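Local coordinates for protein Bd3459 (Bdellovibrio bacteriovorus, PDB 5CEC) that is a predatory endopeptidase of the S13 peptidase family, probably cutting prey cell-wall peptides, and is bound by an ankyrin-repeat immunity protein, at residues Pro86-Pro98 against Asp105-Gly117. The protein carries 1 engineered substitution. Sequence-based numbering, arbitrary orientation.
Sequences PDYRFKTKLHVTP and DIHIEGSRDPLFG
F90 and P114 meet at the open end of a β-hairpin. The F90 side chain starts with CB, 3.7 Å from D113 CB and close to S111 OG. CG lies near D113 CA. F90 CD2 then comes 3.3 Å from S111 O, which sits at the ring edge. CD1, CE1 and CE2 all lie against P114 CD, and CE2 also passes R112 O more loosely. F90 CZ, the far end, touches P114 CD at 3.6 Å. That same CD lies over the ring centre, 11° off the normal, a CH-pi contact. Y88 CE2 covers the opposite face, so the ring is sandwiched.

Next along, T92 OG1 and S111 OG are 3.0 Å apart. Water bridges T92 OG1 to S111 N, and a second water links T92 OG1 to D113 OD2. D113 OD1 accepts from L115 N in an Asx turn.

Strands 91-98 and 105-109 form the antiparallel hairpin, in the middle of a mixed sheet. K93 with E109, H95 with H107 and T97 with D105 are hydrogen-bonded pairs. Strand 231-236 flanks 91-98 on its other edge, and strand 135-141 flanks 105-109.

H95 and E109 meet on one face of the sheet. H95 NE2 donates to E109 OE1 at 2.7 Å; OE1 accepts with its anti lone pair. Ring and carboxylate are nearly coplanar, 13° apart. E109 CG is anti to the backbone N (chi1 173°), and the extended chain carries the carboxylate alongside K93 to the ring edge. K93 CD lies 3.6 Å from E109 OE1. H107 ND1 is hydrogen-bonded to T140 OG1, and its ring stacks on F224.

L94, V96, I106 and I108 occupy the other face. L94 CG packs on I106 CG2 at 3.8 Å. Helix 118-130 covers L94 with L124 and L128, and I106 with L128.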
loop_
_atom_site.group_PDB
_atom_site.type_symbol
_atom_site.label_atom_id
_atom_site.label_comp_id
_atom_site.label_asym_id
_atom_site.label_seq_id
_atom_site.Cartn_x
_atom_site.Cartn_y
_atom_site.Cartn_z
ATOM N N PRO A 86 2.168 -13.909 15.167
ATOM C CA PRO A 86 1.294 -12.763 14.874
ATOM C C PRO A 86 0.882 -11.923 16.070
ATOM O O PRO A 86 0.457 -10.789 15.876
ATOM C CB PRO A 86 0.060 -13.412 14.237
ATOM C CG PRO A 86 0.041 -14.797 14.807
ATOM C CD PRO A 86 1.481 -15.192 14.964
ATOM N N ASP A 87 1.006 -12.475 17.274
ATOM C CA ASP A 87 0.664 -11.753 18.489
ATOM C C ASP A 87 1.875 -11.144 19.174
ATOM O O ASP A 87 1.762 -10.566 20.265
ATOM C CB ASP A 87 -0.093 -12.684 19.420
ATOM C CG ASP A 87 -1.395 -13.178 18.805
ATOM O OD1 ASP A 87 -2.215 -12.317 18.444
ATOM O OD2 ASP A 87 -1.606 -14.414 18.698
ATOM N N TYR A 88 3.045 -11.239 18.539
ATOM C CA TYR A 88 4.279 -10.683 19.123
ATOM C C TYR A 88 4.129 -9.160 19.276
ATOM O O TYR A 88 3.594 -8.502 18.372
ATOM C CB TYR A 88 5.466 -10.969 18.200
ATOM C CG TYR A 88 6.774 -10.420 18.695
ATOM C CD1 TYR A 88 7.505 -11.085 19.665
ATOM C CD2 TYR A 88 7.296 -9.216 18.199
ATOM C CE1 TYR A 88 8.703 -10.593 20.129
ATOM C CE2 TYR A 88 8.503 -8.723 18.642
ATOM C CZ TYR A 88 9.201 -9.405 19.625
ATOM O OH TYR A 88 10.407 -8.921 20.081
ATOM N N ARG A 89 4.640 -8.612 20.376
ATOM C CA ARG A 89 4.749 -7.171 20.541
ATOM C C ARG A 89 6.200 -6.755 20.770
ATOM O O ARG A 89 6.953 -7.446 21.444
ATOM C CB ARG A 89 3.877 -6.719 21.706
ATOM C CG ARG A 89 2.396 -6.901 21.459
ATOM C CD ARG A 89 1.587 -6.733 22.718
ATOM N NE ARG A 89 0.162 -6.911 22.508
ATOM C CZ ARG A 89 -0.719 -5.933 22.315
ATOM N NH1 ARG A 89 -0.341 -4.670 22.167
ATOM N NH2 ARG A 89 -2.003 -6.241 22.182
ATOM N N PHE A 90 6.578 -5.629 20.161
ATOM C CA PHE A 90 7.879 -5.042 20.345
ATOM C C PHE A 90 7.817 -4.280 21.656
ATOM O O PHE A 90 7.030 -3.343 21.798
ATOM C CB PHE A 90 8.180 -4.108 19.174
ATOM C CG PHE A 90 8.362 -4.861 17.877
ATOM C CD1 PHE A 90 7.284 -5.183 17.062
ATOM C CD2 PHE A 90 9.625 -5.284 17.491
ATOM C CE1 PHE A 90 7.459 -5.923 15.897
ATOM C CE2 PHE A 90 9.807 -6.038 16.328
ATOM C CZ PHE A 90 8.722 -6.340 15.524
ATOM N N LYS A 91 8.664 -4.682 22.598
ATOM C CA LYS A 91 8.583 -4.188 23.998
ATOM C C LYS A 91 9.690 -3.170 24.229
ATOM O O LYS A 91 10.800 -3.526 24.660
ATOM C CB LYS A 91 8.658 -5.367 24.966
ATOM C CG LYS A 91 7.544 -6.361 24.741
ATOM C CD LYS A 91 7.739 -7.613 25.583
ATOM C CE LYS A 91 6.991 -8.804 25.007
ATOM N NZ LYS A 91 7.383 -9.148 23.595
ATOM N N THR A 92 9.412 -1.907 23.896
ATOM C CA THR A 92 10.376 -0.820 24.123
ATOM C C THR A 92 10.362 -0.532 25.627
ATOM O O THR A 92 9.291 -0.416 26.230
ATOM C CB THR A 92 9.972 0.428 23.321
ATOM O OG1 THR A 92 9.913 0.084 21.933
ATOM C CG2 THR A 92 10.961 1.559 23.508
ATOM N N LYS A 93 11.547 -0.483 26.237
ATOM C CA LYS A 93 11.656 -0.264 27.668
ATOM C C LYS A 93 12.213 1.121 27.961
ATOM O O LYS A 93 13.121 1.606 27.290
ATOM C CB LYS A 93 12.525 -1.361 28.288
ATOM C CG LYS A 93 11.877 -2.727 28.200
ATOM C CD LYS A 93 12.794 -3.815 28.751
ATOM C CE LYS A 93 12.002 -5.089 29.036
ATOM N NZ LYS A 93 12.813 -6.101 29.759
ATOM N N LEU A 94 11.605 1.796 28.916
ATOM C CA LEU A 94 12.082 3.082 29.381
ATOM C C LEU A 94 12.557 2.863 30.814
ATOM O O LEU A 94 11.802 2.420 31.676
ATOM C CB LEU A 94 10.961 4.099 29.345
ATOM C CG LEU A 94 10.779 4.873 28.034
ATOM C CD1 LEU A 94 10.314 3.971 26.932
ATOM C CD2 LEU A 94 9.800 6.007 28.283
ATOM N N HIS A 95 13.787 3.232 31.070
ATOM C CA HIS A 95 14.381 3.161 32.394
ATOM C C HIS A 95 14.332 4.559 32.973
ATOM O O HIS A 95 15.002 5.437 32.461
ATOM C CB HIS A 95 15.803 2.636 32.271
ATOM C CG HIS A 95 15.873 1.270 31.677
ATOM N ND1 HIS A 95 15.851 0.143 32.464
ATOM C CD2 HIS A 95 15.916 0.833 30.392
ATOM C CE1 HIS A 95 15.924 -0.930 31.698
ATOM N NE2 HIS A 95 15.959 -0.542 30.436
ATOM N N VAL A 96 13.476 4.754 33.976
ATOM C CA VAL A 96 13.077 6.086 34.443
ATOM C C VAL A 96 13.619 6.336 35.835
ATOM O O VAL A 96 13.297 5.563 36.760
ATOM C CB VAL A 96 11.541 6.238 34.456
ATOM C CG1 VAL A 96 11.144 7.637 34.887
ATOM C CG2 VAL A 96 10.959 5.899 33.079
ATOM N N THR A 97 14.374 7.418 36.012
ATOM C CA THR A 97 14.950 7.754 37.320
ATOM C C THR A 97 14.615 9.200 37.693
ATOM O O THR A 97 14.876 10.106 36.887
ATOM C CB THR A 97 16.492 7.635 37.277
ATOM O OG1 THR A 97 16.861 6.345 36.774
ATOM C CG2 THR A 97 17.082 7.811 38.681
ATOM N N PRO A 98 14.050 9.427 38.894
ATOM C CA PRO A 98 13.791 10.823 39.291
ATOM C C PRO A 98 15.090 11.594 39.540
ATOM O O PRO A 98 16.082 10.997 39.940
ATOM C CB PRO A 98 12.960 10.696 40.566
ATOM C CG PRO A 98 13.131 9.310 41.026
ATOM C CD PRO A 98 13.662 8.454 39.934
ATOM N N ASP A 105 15.387 11.378 34.476
ATOM C CA ASP A 105 16.274 10.840 33.447
ATOM C C ASP A 105 15.622 9.609 32.865
ATOM O O ASP A 105 15.048 8.792 33.608
ATOM C CB ASP A 105 17.643 10.451 34.014
ATOM C CG ASP A 105 18.500 11.648 34.377
ATOM O OD1 ASP A 105 18.274 12.773 33.867
ATOM O OD2 ASP A 105 19.429 11.436 35.189
ATOM N N ILE A 106 15.707 9.456 31.542
ATOM C CA ILE A 106 15.092 8.322 30.875
ATOM C C ILE A 106 16.056 7.730 29.883
ATOM O O ILE A 106 16.560 8.435 29.017
ATOM C CB ILE A 106 13.786 8.674 30.170
ATOM C CG1 ILE A 106 12.775 9.208 31.192
ATOM C CG2 ILE A 106 13.213 7.446 29.454
ATOM C CD1 ILE A 106 11.423 9.549 30.613
ATOM N N HIS A 107 16.284 6.426 29.985
ATOM C CA HIS A 107 17.030 5.693 28.969
ATOM C C HIS A 107 16.078 4.787 28.206
ATOM O O HIS A 107 15.380 3.987 28.822
ATOM C CB HIS A 107 18.147 4.833 29.556
ATOM C CG HIS A 107 18.837 3.963 28.545
ATOM N ND1 HIS A 107 19.727 4.460 27.616
ATOM C CD2 HIS A 107 18.757 2.631 28.310
ATOM C CE1 HIS A 107 20.195 3.461 26.888
ATOM N NE2 HIS A 107 19.605 2.350 27.270
ATOM N N ILE A 108 16.033 4.914 26.880
ATOM C CA ILE A 108 15.230 4.032 26.027
ATOM C C ILE A 108 16.044 2.811 25.571
ATOM O O ILE A 108 17.039 2.938 24.853
ATOM C CB ILE A 108 14.668 4.762 24.804
ATOM C CG1 ILE A 108 13.796 5.965 25.227
ATOM C CG2 ILE A 108 13.855 3.799 23.961
ATOM C CD1 ILE A 108 13.361 6.846 24.078
ATOM N N GLU A 109 15.641 1.646 26.050
ATOM C CA GLU A 109 16.165 0.375 25.628
ATOM C C GLU A 109 15.258 -0.096 24.506
ATOM O O GLU A 109 14.114 -0.513 24.735
ATOM C CB GLU A 109 16.192 -0.597 26.826
ATOM C CG GLU A 109 16.565 -2.027 26.441
ATOM C CD GLU A 109 16.513 -3.003 27.608
ATOM O OE1 GLU A 109 16.178 -2.592 28.736
ATOM O OE2 GLU A 109 16.777 -4.208 27.391
ATOM N N GLY A 110 15.744 0.031 23.271
ATOM C CA GLY A 110 14.884 -0.222 22.132
ATOM C C GLY A 110 14.535 -1.680 21.902
ATOM O O GLY A 110 15.194 -2.581 22.408
ATOM N N SER A 111 13.483 -1.883 21.129
ATOM C CA SER A 111 13.006 -3.183 20.742
ATOM C C SER A 111 13.094 -3.444 19.228
ATOM O O SER A 111 12.611 -4.470 18.763
ATOM C CB SER A 111 11.541 -3.350 21.163
ATOM O OG SER A 111 10.739 -2.377 20.529
ATOM N N ARG A 112 13.608 -2.475 18.464
ATOM C CA ARG A 112 13.569 -2.502 16.996
ATOM C C ARG A 112 12.148 -2.511 16.440
ATOM O O ARG A 112 11.890 -2.925 15.319
ATOM C CB ARG A 112 14.398 -3.650 16.418
ATOM C CG ARG A 112 15.819 -3.684 16.954
ATOM C CD ARG A 112 16.741 -4.547 16.087
ATOM N NE ARG A 112 17.037 -3.896 14.812
ATOM C CZ ARG A 112 17.954 -2.956 14.621
ATOM N NH1 ARG A 112 18.738 -2.539 15.629
ATOM N NH2 ARG A 112 18.086 -2.434 13.402
ATOM N N ASP A 113 11.220 -1.933 17.210
ATOM C CA ASP A 113 9.839 -1.708 16.728
ATOM C C ASP A 113 9.979 -1.013 15.362
ATOM O O ASP A 113 10.574 0.066 15.280
ATOM C CB ASP A 113 9.099 -0.838 17.764
ATOM C CG ASP A 113 7.675 -0.517 17.404
ATOM O OD1 ASP A 113 7.256 -0.623 16.235
ATOM O OD2 ASP A 113 6.963 -0.142 18.359
ATOM N N PRO A 114 9.379 -1.595 14.312
ATOM C CA PRO A 114 9.517 -1.070 12.939
ATOM C C PRO A 114 8.441 -0.095 12.536
ATOM O O PRO A 114 8.330 0.243 11.365
ATOM C CB PRO A 114 9.429 -2.342 12.084
ATOM C CG PRO A 114 8.456 -3.167 12.835
ATOM C CD PRO A 114 8.741 -2.919 14.303
ATOM N N LEU A 115 7.654 0.361 13.510
ATOM C CA LEU A 115 6.611 1.357 13.273
ATOM C C LEU A 115 6.632 2.413 14.354
ATOM O O LEU A 115 5.593 2.830 14.846
ATOM C CB LEU A 115 5.250 0.658 13.139
ATOM C CG LEU A 115 4.036 1.478 12.733
ATOM C CD1 LEU A 115 4.376 2.422 11.599
ATOM C CD2 LEU A 115 2.842 0.592 12.401
ATOM N N PHE A 116 7.829 2.886 14.668
ATOM C CA PHE A 116 8.031 3.855 15.745
ATOM C C PHE A 116 8.436 5.157 15.078
ATOM O O PHE A 116 9.598 5.354 14.714
ATOM C CB PHE A 116 9.052 3.368 16.775
ATOM C CG PHE A 116 8.879 3.957 18.134
ATOM C CD1 PHE A 116 8.770 5.318 18.315
ATOM C CD2 PHE A 116 8.798 3.155 19.252
ATOM C CE1 PHE A 116 8.611 5.872 19.569
ATOM C CE2 PHE A 116 8.640 3.711 20.530
ATOM C CZ PHE A 116 8.536 5.060 20.670
ATOM N N GLY A 117 7.445 6.023 14.919
ATOM C CA GLY A 117 7.623 7.315 14.291
ATOM C C GLY A 117 6.777 8.347 15.003
ATOM O O GLY A 117 6.593 8.290 16.227
HETATM O O HOH W 1 12.262 -7.289 18.541
HETATM O O HOH W 2 12.109 0.519 20.197
HETATM O O HOH W 3 7.445 -0.219 21.139
#